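Local coordinates for DUF3828 domain-containing protein (Bacteroides thetaiotaomicron, PDB 3KZT), which is of unknown function but, in its natural full-length form, is probably tethered to a membrane as a bacterial lipoprotein, at residues Ile28-Asp33 / Val125-Val130; Ala40-Thr45 / Asp77-Ile82; Asp33-Tyr38 / Lys93-Lys98. One frame throughout, in Å; residues are numbered along the deposited sequence.

How the contacts relate
All three contacts draw on helix 13-41. Contacts 1 and 3 are neighbours, their centres about 11 Å apart: they share Asp-33 and pack the helix on one four-stranded sheet, with Ile-31 CG2 touching Val-97 CG1 at 3.8 Å. Contact 2 lies on the other side of the chain's centre from contact 1, about 19 Å between centres, where the helix meets loop 77-82. It is tied to contact 3, about 13 Å away, by the probable hydrogen bond of Tyr-35 OH with Ile-81 O, 2.7 Å. No active site is known. The sulfate held at contact 1 probably comes from the crystallisation liquor. Contacts 2 and 3 both touch the second subunit, and contact 1 comes near it through Asp-33.

Contact 1: residues Ile28-Asp33 / Val125-Val130; sequences IGMIED and VRVVNV. With SO4 (sulfate ion), chain E.
Oxygen O4 of the sulfate accepts a hydrogen bond of 3.0 Å from Arg-126 NH1, with an N-H...O angle of 151°. O4 lies in the plane of the guanidinium, at its edge, so the N-H points outward to it much as it would to a carboxylate. The chain turns about its CG-CD bond (chi3 82°), and NH2 of the same guanidinium forms a salt bridge with Asp-137; Trp-104 NE1 is another donor to the sulfate. A leucine here would probably leave Asp-137 without its countercharge and the sulfate without the N-H of NH1.

Arg-126 points away from helix 28-33, while its neighbours Val-125 and Val-127 face it, the usual alternation along a strand. Ile-31 CD1 meets Val-127 CG2 at 3.6 Å and Val-125 CG2 at 3.8 Å, its extended arm touching both valines. Selenomethionine Met-30 folds its chain at chi2 and chi3, so that CE comes tip to tip with Val-127 CG2 at 3.7 Å. Branched valines suit an extended strand, and the unbranched, flexible selenomethionine and the CD1 arm of Ile-31 bridge the 10.2 Å between the segment axes. The segments run at 115° to each other. With Arg-126 on the other face, apolar helix side chains packed on inward-facing valines are what is expected where a helix covers one face of an antiparallel sheet.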
ATOM      1  N   ILE A  28      11.812  -6.870  -9.515  1.00 14.50           N
ATOM      2  CA  ILE A  28      10.633  -5.994  -9.653  1.00 14.11           C
ATOM      3  C   ILE A  28       9.666  -6.149  -8.435  1.00 13.84           C
ATOM      4  O   ILE A  28       9.285  -5.152  -7.839  1.00 14.29           O
ATOM      5  CB  ILE A  28       9.922  -6.213 -11.052  1.00 14.02           C
ATOM      6  CG1 ILE A  28      10.769  -5.555 -12.155  1.00 13.94           C
ATOM      7  CG2 ILE A  28       8.515  -5.618 -11.069  1.00 13.07           C
ATOM      8  CD1 ILE A  28      10.360  -5.903 -13.549  1.00 14.26           C
ATOM      9  N   GLY A  29       9.359  -7.401  -8.054  1.00 13.63           N
ATOM     10  CA  GLY A  29       8.515  -7.722  -6.880  1.00 12.93           C
ATOM     11  C   GLY A  29       9.002  -7.091  -5.572  1.00 12.55           C
ATOM     12  O   GLY A  29       8.208  -6.554  -4.813  1.00 13.01           O
HETATM   13  N   MSE A  30      10.298  -7.159  -5.326  1.00 11.79           N
HETATM   14  CA  MSE A  30      10.910  -6.508  -4.134  1.00 11.66           C
HETATM   15  C   MSE A  30      10.776  -4.974  -4.182  1.00 11.79           C
HETATM   16  O   MSE A  30      10.430  -4.359  -3.179  1.00 11.97           O
HETATM   17  CB  MSE A  30      12.390  -6.882  -4.010  1.00 10.94           C
HETATM   18  CG  MSE A  30      13.131  -6.174  -2.834  1.00  9.55           C
HETATM   19 SE   MSE A  30      13.802  -4.379  -3.225  0.75  3.16          SE
HETATM   20  CE  MSE A  30      15.070  -4.889  -4.636  1.00  7.06           C
ATOM     21  N   ILE A  31      11.092  -4.387  -5.344  1.00 12.10           N
ATOM     22  CA  ILE A  31      10.996  -2.929  -5.568  1.00 12.30           C
ATOM     23  C   ILE A  31       9.547  -2.447  -5.344  1.00 12.52           C
ATOM     24  O   ILE A  31       9.331  -1.471  -4.643  1.00 12.24           O
ATOM     25  CB  ILE A  31      11.513  -2.514  -6.986  1.00 12.34           C
ATOM     26  CG1 ILE A  31      13.035  -2.793  -7.121  1.00 12.45           C
ATOM     27  CG2 ILE A  31      11.295  -0.986  -7.229  1.00 12.79           C
ATOM     28  CD1 ILE A  31      13.564  -2.759  -8.577  1.00 12.68           C
ATOM     29  N   GLU A  32       8.581  -3.165  -5.934  1.00 13.16           N
ATOM     30  CA  GLU A  32       7.135  -2.913  -5.697  1.00 13.59           C
ATOM     31  C   GLU A  32       6.749  -2.954  -4.218  1.00 13.84           C
ATOM     32  O   GLU A  32       6.003  -2.086  -3.759  1.00 14.02           O
ATOM     33  CB  GLU A  32       6.289  -3.939  -6.431  1.00 13.62           C
ATOM     34  CG  GLU A  32       6.238  -3.713  -7.946  1.00 14.92           C
ATOM     35  CD  GLU A  32       5.561  -4.845  -8.703  1.00 15.88           C
ATOM     36  OE1 GLU A  32       5.272  -5.897  -8.101  1.00 15.83           O
ATOM     37  OE2 GLU A  32       5.312  -4.667  -9.920  1.00 17.92           O
ATOM     38  N   ASP A  33       7.253  -3.967  -3.498  1.00 13.97           N
ATOM     39  CA  ASP A  33       6.992  -4.122  -2.031  1.00 14.29           C
ATOM     40  C   ASP A  33       7.562  -2.980  -1.235  1.00 13.99           C
ATOM     41  O   ASP A  33       6.922  -2.515  -0.291  1.00 13.75           O
ATOM     42  CB  ASP A  33       7.602  -5.419  -1.464  1.00 14.25           C
ATOM     43  CG  ASP A  33       6.951  -6.685  -2.004  1.00 15.30           C
ATOM     44  OD1 ASP A  33       5.898  -6.624  -2.674  1.00 17.95           O
ATOM     45  OD2 ASP A  33       7.526  -7.753  -1.760  1.00 16.34           O
ATOM     46  N   VAL A 125      16.520   2.856 -10.260  1.00 18.58           N
ATOM     47  CA  VAL A 125      17.010   2.213  -9.026  1.00 18.18           C
ATOM     48  C   VAL A 125      17.803   0.944  -9.393  1.00 18.19           C
ATOM     49  O   VAL A 125      17.423   0.220 -10.331  1.00 18.43           O
ATOM     50  CB  VAL A 125      15.857   1.900  -8.017  1.00 18.32           C
ATOM     51  CG1 VAL A 125      15.016   3.153  -7.762  1.00 17.37           C
ATOM     52  CG2 VAL A 125      14.973   0.735  -8.484  1.00 17.49           C
ATOM     53  N   ARG A 126      18.911   0.706  -8.668  1.00 17.84           N
ATOM     54  CA  ARG A 126      19.784  -0.444  -8.888  1.00 17.58           C
ATOM     55  C   ARG A 126      19.602  -1.453  -7.745  1.00 17.25           C
ATOM     56  O   ARG A 126      19.501  -1.054  -6.581  1.00 16.54           O
ATOM     57  CB  ARG A 126      21.234  -0.009  -8.978  1.00 17.74           C
ATOM     58  CG  ARG A 126      22.094  -0.999  -9.738  1.00 19.38           C
ATOM     59  CD  ARG A 126      23.543  -0.565  -9.792  1.00 20.83           C
ATOM     60  NE  ARG A 126      24.310  -0.908  -8.592  1.00 22.28           N
ATOM     61  CZ  ARG A 126      25.593  -0.561  -8.375  1.00 24.01           C
ATOM     62  NH1 ARG A 126      26.293   0.178  -9.275  1.00 24.92           N
ATOM     63  NH2 ARG A 126      26.196  -0.945  -7.238  1.00 24.26           N
ATOM     64  N   VAL A 127      19.598  -2.751  -8.098  1.00 17.04           N
ATOM     65  CA  VAL A 127      19.313  -3.863  -7.171  1.00 16.93           C
ATOM     66  C   VAL A 127      20.529  -4.779  -6.999  1.00 17.32           C
ATOM     67  O   VAL A 127      21.191  -5.101  -7.978  1.00 17.32           O
ATOM     68  CB  VAL A 127      18.110  -4.728  -7.696  1.00 16.86           C
ATOM     69  CG1 VAL A 127      17.930  -6.014  -6.853  1.00 16.67           C
ATOM     70  CG2 VAL A 127      16.833  -3.913  -7.691  1.00 16.43           C
ATOM     71  N   VAL A 128      20.806  -5.194  -5.754  1.00 17.38           N
ATOM     72  CA  VAL A 128      21.863  -6.180  -5.441  1.00 17.59           C
ATOM     73  C   VAL A 128      21.177  -7.385  -4.774  1.00 17.90           C
ATOM     74  O   VAL A 128      20.146  -7.214  -4.104  1.00 18.23           O
ATOM     75  CB  VAL A 128      22.975  -5.586  -4.499  1.00 17.56           C
ATOM     76  CG1 VAL A 128      22.401  -5.195  -3.111  1.00 17.31           C
ATOM     77  CG2 VAL A 128      24.135  -6.564  -4.341  1.00 17.12           C
ATOM     78  N   ASN A 129      21.710  -8.586  -5.004  1.00 18.02           N
ATOM     79  CA  ASN A 129      21.241  -9.806  -4.328  1.00 17.97           C
ATOM     80  C   ASN A 129      22.313 -10.197  -3.317  1.00 17.92           C
ATOM     81  O   ASN A 129      23.449 -10.411  -3.696  1.00 18.03           O
ATOM     82  CB  ASN A 129      20.982 -10.941  -5.316  1.00 17.99           C
ATOM     83  CG  ASN A 129      20.217 -12.134  -4.671  1.00 18.06           C
ATOM     84  OD1 ASN A 129      20.661 -12.728  -3.693  1.00 17.39           O
ATOM     85  ND2 ASN A 129      19.084 -12.484  -5.253  1.00 18.51           N
ATOM     86  N   VAL A 130      21.933 -10.252  -2.036  1.00 17.98           N
ATOM     87  CA  VAL A 130      22.814 -10.691  -0.945  1.00 18.16           C
ATOM     88  C   VAL A 130      22.180 -11.953  -0.341  1.00 18.28           C
ATOM     89  O   VAL A 130      21.117 -11.863   0.280  1.00 18.27           O
ATOM     90  CB  VAL A 130      22.967  -9.592   0.145  1.00 18.01           C
ATOM     91  CG1 VAL A 130      23.929 -10.053   1.228  1.00 17.90           C
ATOM     92  CG2 VAL A 130      23.455  -8.305  -0.474  1.00 17.81           C
TER
HETATM   93  S   SO4 E 203      26.463   0.151 -13.161  0.70 67.85           S
HETATM   94  O1  SO4 E 203      27.470  -0.742 -12.596  0.70 67.64           O
HETATM   95  O2  SO4 E 203      25.370  -0.636 -13.741  0.70 67.65           O
HETATM   96  O3  SO4 E 203      27.080   0.965 -14.209  0.70 68.00           O
HETATM   97  O4  SO4 E 203      25.950   1.025 -12.107  0.70 67.46           O

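Contact 2: residues Ala40-Thr45 / Asp77-Ile82; sequences ASFMST and DADPII
Phe-42, Ile-82 and Asp-79 make this contact, and the phenylalanine contributes most of the buried surface. Its ring projects from segment 40-45 with CZ foremost, and that atom meets both partners. Ile-82 approaches from the opposite direction and sets CD1 3.6 Å from Phe-42 CZ. Its CG1 lies between the backbone N and the carbonyl carbon (chi1 58°), a less roomy setting, from which the extended arm reaches the ring.

Asp-79 OD2 lies at the ring edge, in plane, 3.6 Å from Phe-42 CZ. Carboxylate and ring planes are 39° apart, and the weakly positive C-H rim probably tolerates the negative oxygen well. Both carboxylate oxygens are engaged: OD2 is hydrogen-bonded to Tyr-38 OH, and OD1 accepts from Ile-81 N at 3.1 Å. That second bond closes an Asx turn, a natural place for aspartate, with the N-H arriving from above the carboxylate plane.

Tyr-38 also meets Phe-42 edge-to-face. The contact thus joins the region where helix 13-41 runs out to the loop between helix 63-75 and strand 96-101; Pro-80 rests on helix 63-75, Ser-41 on helix 47-60, and Ala-40 against Ala-40 of the second subunit.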
ATOM      1  N   ALA A  40       2.877   3.844   2.363  1.00 14.06           N
ATOM      2  CA  ALA A  40       1.953   3.753   3.505  1.00 14.36           C
ATOM      3  C   ALA A  40       2.434   4.534   4.747  1.00 14.54           C
ATOM      4  O   ALA A  40       1.611   5.013   5.516  1.00 14.58           O
ATOM      5  CB  ALA A  40       1.682   2.281   3.868  1.00 14.39           C
ATOM      6  N   SER A  41       3.758   4.669   4.922  1.00 15.03           N
ATOM      7  CA  SER A  41       4.327   5.468   6.036  1.00 15.65           C
ATOM      8  C   SER A  41       3.960   6.968   5.976  1.00 16.21           C
ATOM      9  O   SER A  41       3.938   7.631   7.004  1.00 16.73           O
ATOM     10  CB  SER A  41       5.854   5.304   6.124  1.00 15.57           C
ATOM     11  OG  SER A  41       6.520   6.041   5.118  1.00 15.74           O
ATOM     12  N   PHE A  42       3.654   7.482   4.777  1.00 16.79           N
ATOM     13  CA  PHE A  42       3.155   8.856   4.618  1.00 17.30           C
ATOM     14  C   PHE A  42       1.705   9.067   5.124  1.00 18.25           C
ATOM     15  O   PHE A  42       1.281  10.219   5.229  1.00 18.50           O
ATOM     16  CB  PHE A  42       3.259   9.312   3.160  1.00 17.07           C
ATOM     17  CG  PHE A  42       4.658   9.484   2.686  1.00 16.81           C
ATOM     18  CD1 PHE A  42       5.374   8.407   2.170  1.00 16.55           C
ATOM     19  CD2 PHE A  42       5.279  10.739   2.750  1.00 16.77           C
ATOM     20  CE1 PHE A  42       6.670   8.566   1.727  1.00 16.61           C
ATOM     21  CE2 PHE A  42       6.581  10.908   2.311  1.00 16.57           C
ATOM     22  CZ  PHE A  42       7.279   9.822   1.796  1.00 16.04           C
HETATM   23  N   MSE A  43       0.951   7.982   5.422  1.00 19.05           N
HETATM   24  CA  MSE A  43      -0.446   8.074   5.934  0.50 19.38           C
HETATM   25  C   MSE A  43      -0.488   8.608   7.378  1.00 19.70           C
HETATM   26  O   MSE A  43      -1.453   9.253   7.777  1.00 19.97           O
HETATM   27  CB  MSE A  43      -1.142   6.694   5.899  0.50 19.43           C
HETATM   28  CG  MSE A  43      -1.280   6.035   4.507  0.50 19.44           C
HETATM   29 SE   MSE A  43      -2.533   6.953   3.371  0.38 19.83          SE
HETATM   30  CE  MSE A  43      -4.069   6.994   4.556  0.50 18.87           C
ATOM     31  N   SER A  44       0.550   8.292   8.170  1.00 20.37           N
ATOM     32  CA  SER A  44       0.669   8.791   9.564  1.00 20.89           C
ATOM     33  C   SER A  44       1.278  10.211   9.537  1.00 21.25           C
ATOM     34  O   SER A  44       2.136  10.497   8.694  1.00 21.32           O
ATOM     35  CB  SER A  44       1.561   7.862  10.393  1.00 21.10           C
ATOM     36  N   THR A  45       0.818  11.083  10.447  1.00 21.79           N
ATOM     37  CA  THR A  45       1.322  12.483  10.585  1.00 22.12           C
ATOM     38  C   THR A  45       1.936  12.704  11.986  1.00 22.45           C
ATOM     39  O   THR A  45       1.619  13.699  12.666  1.00 22.81           O
ATOM     40  CB  THR A  45       0.188  13.524  10.343  1.00 22.03           C
ATOM     41  N   ASP A  77      15.246  19.551  -1.376  1.00 17.50           N
ATOM     42  CA  ASP A  77      14.330  19.745  -0.236  1.00 16.79           C
ATOM     43  C   ASP A  77      13.148  18.843  -0.539  1.00 15.87           C
ATOM     44  O   ASP A  77      12.001  19.256  -0.508  1.00 15.46           O
ATOM     45  CB  ASP A  77      13.940  21.236  -0.095  1.00 16.93           C
ATOM     46  CG  ASP A  77      15.084  22.095   0.469  1.00 17.38           C
ATOM     47  OD1 ASP A  77      15.597  21.770   1.564  1.00 18.12           O
ATOM     48  OD2 ASP A  77      15.454  23.107  -0.168  1.00 18.17           O
ATOM     49  N   ALA A  78      13.470  17.585  -0.843  1.00 14.90           N
ATOM     50  CA  ALA A  78      12.492  16.602  -1.259  1.00 14.32           C
ATOM     51  C   ALA A  78      13.020  15.217  -0.946  1.00 13.83           C
ATOM     52  O   ALA A  78      14.223  15.030  -0.751  1.00 13.63           O
ATOM     53  CB  ALA A  78      12.213  16.747  -2.742  1.00 14.27           C
ATOM     54  N   ASP A  79      12.108  14.259  -0.870  1.00 13.34           N
ATOM     55  CA  ASP A  79      12.460  12.879  -0.614  1.00 12.95           C
ATOM     56  C   ASP A  79      12.970  12.311  -1.970  1.00 12.44           C
ATOM     57  O   ASP A  79      12.192  12.221  -2.914  1.00 12.03           O
ATOM     58  CB  ASP A  79      11.228  12.114  -0.111  1.00 13.01           C
ATOM     59  CG  ASP A  79      11.556  10.725   0.402  1.00 12.78           C
ATOM     60  OD1 ASP A  79      12.562  10.127  -0.015  1.00 13.08           O
ATOM     61  OD2 ASP A  79      10.782  10.228   1.230  1.00 12.31           O
ATOM     62  N   PRO A  80      14.279  11.947  -2.061  1.00 11.97           N
ATOM     63  CA  PRO A  80      14.783  11.388  -3.336  1.00 11.95           C
ATOM     64  C   PRO A  80      14.165  10.008  -3.778  1.00 11.63           C
ATOM     65  O   PRO A  80      14.209   9.682  -4.980  1.00 11.49           O
ATOM     66  CB  PRO A  80      16.290  11.240  -3.069  1.00 11.99           C
ATOM     67  CG  PRO A  80      16.380  11.068  -1.623  1.00 12.25           C
ATOM     68  CD  PRO A  80      15.356  11.976  -1.049  1.00 11.99           C
ATOM     69  N   ILE A  81      13.606   9.240  -2.814  1.00 11.27           N
ATOM     70  CA  ILE A  81      12.973   7.946  -3.109  0.50 10.89           C
ATOM     71  C   ILE A  81      11.722   8.148  -3.987  1.00 10.75           C
ATOM     72  O   ILE A  81      11.537   7.435  -4.964  1.00 10.46           O
ATOM     73  CB  ILE A  81      12.591   7.170  -1.805  0.50 10.96           C
ATOM     74  CG1 ILE A  81      13.852   6.783  -0.999  0.50 10.79           C
ATOM     75  CG2 ILE A  81      11.804   5.877  -2.149  0.50 10.75           C
ATOM     76  CD1 ILE A  81      13.547   6.235   0.381  0.50 10.23           C
ATOM     77  N   ILE A  82      10.892   9.145  -3.627  1.00 10.62           N
ATOM     78  CA  ILE A  82       9.647   9.512  -4.390  1.00 10.64           C
ATOM     79  C   ILE A  82       9.774  10.784  -5.283  1.00 10.64           C
ATOM     80  O   ILE A  82       8.848  11.082  -6.064  1.00 10.59           O
ATOM     81  CB  ILE A  82       8.379   9.658  -3.443  1.00 10.68           C
ATOM     82  CG1 ILE A  82       8.579  10.713  -2.337  1.00 11.35           C
ATOM     83  CG2 ILE A  82       8.040   8.318  -2.803  1.00 10.64           C
ATOM     84  CD1 ILE A  82       7.324  11.068  -1.573  1.00 11.53           C
TER

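Contact 3: residues Asp33-Tyr38 / Lys93-Lys98; sequences DFYEAY and KTLSVK
This is apolar packing of a helix against the approach to an edge strand: Leu-95, in the turn just before strand 96-101, is laid against Tyr-35 and Glu-36 of helix 13-41. Leu-95 carries nearly all of its segment's share. Its CG stands anti to the backbone N (chi1 -178°), directing the branched end at the helix, where CD2 rests 3.7 Å from Tyr-35 CB. A leucine suits the place because its branched apolar end can lie on the helix through CD2 while the residue also touches strand 104-111.

The same methyl meets Glu-36 at a slant, with CD2 4.2 Å from OE2 and equally near CG. The glutamate is extended beyond CG and so lends its aliphatic part to the packing; it also packs on Met-43 of the second subunit.

Tyr-35 begins by pointing at Leu-95, then its ring leads off toward loop 77-82, where OH is hydrogen-bonded to Ile-81 O. A tyrosine thereby offers a greasy stem and ring to the core and a hydroxyl to that backbone carbonyl. One face of the ring is met by Phe-34 CE2, 3.9 Å above the plane and offset toward the rim. Val-107 touches both Tyr-35 and Leu-95. Lys-93 forms a salt bridge with Asp-33 of the second subunit and a long, weak ion pair with Glu-36 of that subunit. Such packing belongs to an alpha+beta fold whose long N-terminal helix covers an antiparallel meander sheet.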
ATOM      1  N   ASP A  33       7.253  -3.967  -3.498  1.00 13.97           N
ATOM      2  CA  ASP A  33       6.992  -4.122  -2.031  1.00 14.29           C
ATOM      3  C   ASP A  33       7.562  -2.980  -1.235  1.00 13.99           C
ATOM      4  O   ASP A  33       6.922  -2.515  -0.291  1.00 13.75           O
ATOM      5  CB  ASP A  33       7.602  -5.419  -1.464  1.00 14.25           C
ATOM      6  CG  ASP A  33       6.951  -6.685  -2.004  1.00 15.30           C
ATOM      7  OD1 ASP A  33       5.898  -6.624  -2.674  1.00 17.95           O
ATOM      8  OD2 ASP A  33       7.526  -7.753  -1.760  1.00 16.34           O
ATOM      9  N   PHE A  34       8.789  -2.565  -1.577  1.00 14.21           N
ATOM     10  CA  PHE A  34       9.408  -1.406  -0.925  1.00 14.22           C
ATOM     11  C   PHE A  34       8.561  -0.137  -1.084  1.00 14.30           C
ATOM     12  O   PHE A  34       8.243   0.511  -0.086  1.00 14.33           O
ATOM     13  CB  PHE A  34      10.837  -1.136  -1.446  1.00 14.09           C
ATOM     14  CG  PHE A  34      11.374   0.186  -1.014  1.00 13.94           C
ATOM     15  CD1 PHE A  34      11.478   0.494   0.347  1.00 13.98           C
ATOM     16  CD2 PHE A  34      11.743   1.161  -1.954  1.00 13.23           C
ATOM     17  CE1 PHE A  34      11.946   1.740   0.765  1.00 13.23           C
ATOM     18  CE2 PHE A  34      12.223   2.412  -1.535  1.00 12.95           C
ATOM     19  CZ  PHE A  34      12.319   2.698  -0.180  1.00 13.05           C
ATOM     20  N   TYR A  35       8.213   0.203  -2.330  1.00 14.51           N
ATOM     21  CA  TYR A  35       7.439   1.435  -2.614  1.00 14.48           C
ATOM     22  C   TYR A  35       6.033   1.451  -2.024  1.00 14.66           C
ATOM     23  O   TYR A  35       5.588   2.493  -1.546  1.00 14.73           O
ATOM     24  CB  TYR A  35       7.428   1.780  -4.126  1.00 14.62           C
ATOM     25  CG  TYR A  35       8.639   2.576  -4.526  1.00 14.14           C
ATOM     26  CD1 TYR A  35       9.843   1.947  -4.851  1.00 13.98           C
ATOM     27  CD2 TYR A  35       8.598   3.969  -4.544  1.00 14.02           C
ATOM     28  CE1 TYR A  35      10.975   2.681  -5.194  1.00 14.60           C
ATOM     29  CE2 TYR A  35       9.714   4.714  -4.886  1.00 14.10           C
ATOM     30  CZ  TYR A  35      10.906   4.071  -5.216  1.00 14.74           C
ATOM     31  OH  TYR A  35      12.018   4.794  -5.558  1.00 15.05           O
ATOM     32  N   GLU A  36       5.346   0.309  -2.040  1.00 14.83           N
ATOM     33  CA  GLU A  36       4.013   0.208  -1.403  1.00 15.07           C
ATOM     34  C   GLU A  36       4.092   0.334   0.127  1.00 14.63           C
ATOM     35  O   GLU A  36       3.277   1.046   0.729  1.00 14.31           O
ATOM     36  CB  GLU A  36       3.289  -1.065  -1.828  1.00 15.33           C
ATOM     37  CG  GLU A  36       2.792  -0.972  -3.265  1.00 17.28           C
ATOM     38  CD  GLU A  36       2.388  -2.295  -3.869  1.00 20.43           C
ATOM     39  OE1 GLU A  36       2.162  -3.292  -3.126  1.00 22.18           O
ATOM     40  OE2 GLU A  36       2.290  -2.338  -5.117  1.00 24.36           O
ATOM     41  N   ALA A  37       5.083  -0.336   0.736  1.00 14.28           N
ATOM     42  CA  ALA A  37       5.329  -0.255   2.196  1.00 13.88           C
ATOM     43  C   ALA A  37       5.754   1.156   2.615  1.00 13.64           C
ATOM     44  O   ALA A  37       5.220   1.706   3.572  1.00 13.35           O
ATOM     45  CB  ALA A  37       6.397  -1.260   2.610  1.00 13.58           C
ATOM     46  N   TYR A  38       6.714   1.720   1.876  1.00 13.59           N
ATOM     47  CA  TYR A  38       7.222   3.081   2.121  1.00 13.58           C
ATOM     48  C   TYR A  38       6.123   4.149   1.966  1.00 13.40           C
ATOM     49  O   TYR A  38       5.993   5.025   2.814  1.00 13.02           O
ATOM     50  CB  TYR A  38       8.405   3.386   1.191  1.00 13.44           C
ATOM     51  CG  TYR A  38       9.155   4.642   1.539  1.00 13.88           C
ATOM     52  CD1 TYR A  38       9.879   4.725   2.731  1.00 13.93           C
ATOM     53  CD2 TYR A  38       9.183   5.743   0.665  1.00 13.96           C
ATOM     54  CE1 TYR A  38      10.585   5.877   3.070  1.00 13.69           C
ATOM     55  CE2 TYR A  38       9.888   6.902   0.995  1.00 13.31           C
ATOM     56  CZ  TYR A  38      10.592   6.957   2.198  1.00 13.66           C
ATOM     57  OH  TYR A  38      11.289   8.075   2.537  1.00 12.26           O
ATOM     58  N   LYS A  93      -1.188   4.118  -6.683  1.00 16.75           N
ATOM     59  CA  LYS A  93      -2.048   3.262  -7.520  0.50 16.98           C
ATOM     60  C   LYS A  93      -1.542   3.217  -8.986  1.00 17.07           C
ATOM     61  O   LYS A  93      -1.810   2.250  -9.694  1.00 17.37           O
ATOM     62  CB  LYS A  93      -3.535   3.656  -7.422  0.50 17.06           C
ATOM     63  CG  LYS A  93      -4.198   3.155  -6.113  0.50 17.43           C
ATOM     64  CD  LYS A  93      -5.724   3.299  -6.126  0.50 17.71           C
ATOM     65  CE  LYS A  93      -6.184   4.671  -5.656  0.50 17.89           C
ATOM     66  NZ  LYS A  93      -6.076   4.819  -4.172  0.50 17.90           N
ATOM     67  N   THR A  94      -0.790   4.257  -9.415  1.00 17.01           N
ATOM     68  CA  THR A  94      -0.139   4.303 -10.745  1.00 16.95           C
ATOM     69  C   THR A  94       1.309   3.721 -10.744  1.00 17.23           C
ATOM     70  O   THR A  94       2.024   3.872 -11.743  1.00 17.56           O
ATOM     71  CB  THR A  94      -0.056   5.780 -11.277  1.00 16.92           C
ATOM     72  OG1 THR A  94       0.852   6.540 -10.460  1.00 15.85           O
ATOM     73  CG2 THR A  94      -1.417   6.429 -11.273  1.00 16.43           C
ATOM     74  N   LEU A  95       1.745   3.072  -9.644  1.00 17.45           N
ATOM     75  CA  LEU A  95       3.099   2.512  -9.559  1.00 17.49           C
ATOM     76  C   LEU A  95       3.307   1.423 -10.618  1.00 17.52           C
ATOM     77  O   LEU A  95       2.461   0.553 -10.797  1.00 17.13           O
ATOM     78  CB  LEU A  95       3.383   1.917  -8.164  1.00 17.79           C
ATOM     79  CG  LEU A  95       4.790   1.327  -7.907  1.00 17.84           C
ATOM     80  CD1 LEU A  95       5.828   2.420  -7.999  1.00 17.35           C
ATOM     81  CD2 LEU A  95       4.834   0.629  -6.551  1.00 17.83           C
ATOM     82  N   SER A  96       4.443   1.505 -11.305  1.00 17.70           N
ATOM     83  CA  SER A  96       4.819   0.574 -12.367  1.00 17.63           C
ATOM     84  C   SER A  96       6.341   0.496 -12.347  1.00 17.68           C
ATOM     85  O   SER A  96       6.997   1.522 -12.457  1.00 17.19           O
ATOM     86  CB  SER A  96       4.336   1.117 -13.710  1.00 17.74           C
ATOM     87  OG  SER A  96       4.692   0.278 -14.778  1.00 18.29           O
ATOM     88  N   VAL A  97       6.884  -0.713 -12.159  1.00 17.92           N
ATOM     89  CA  VAL A  97       8.330  -0.948 -12.157  1.00 18.02           C
ATOM     90  C   VAL A  97       8.688  -1.805 -13.364  1.00 18.35           C
ATOM     91  O   VAL A  97       7.923  -2.699 -13.731  1.00 18.51           O
ATOM     92  CB  VAL A  97       8.805  -1.648 -10.877  1.00 18.04           C
ATOM     93  CG1 VAL A  97      10.354  -1.693 -10.842  1.00 17.40           C
ATOM     94  CG2 VAL A  97       8.268  -0.924  -9.644  1.00 18.01           C
ATOM     95  N   LYS A  98       9.836  -1.513 -13.992  1.00 18.49           N
ATOM     96  CA  LYS A  98      10.322  -2.303 -15.119  1.00 18.85           C
ATOM     97  C   LYS A  98      11.834  -2.307 -15.178  1.00 18.87           C
ATOM     98  O   LYS A  98      12.493  -1.396 -14.653  1.00 19.31           O
ATOM     99  CB  LYS A  98       9.723  -1.809 -16.452  1.00 19.10           C
ATOM    100  CG  LYS A  98      10.357  -0.540 -17.085  1.00 20.13           C
ATOM    101  CD  LYS A  98       9.657  -0.208 -18.398  1.00 21.77           C
ATOM    102  CE  LYS A  98      10.438   0.793 -19.225  1.00 22.35           C
ATOM    103  NZ  LYS A  98       9.726   1.085 -20.499  1.00 23.67           N
TER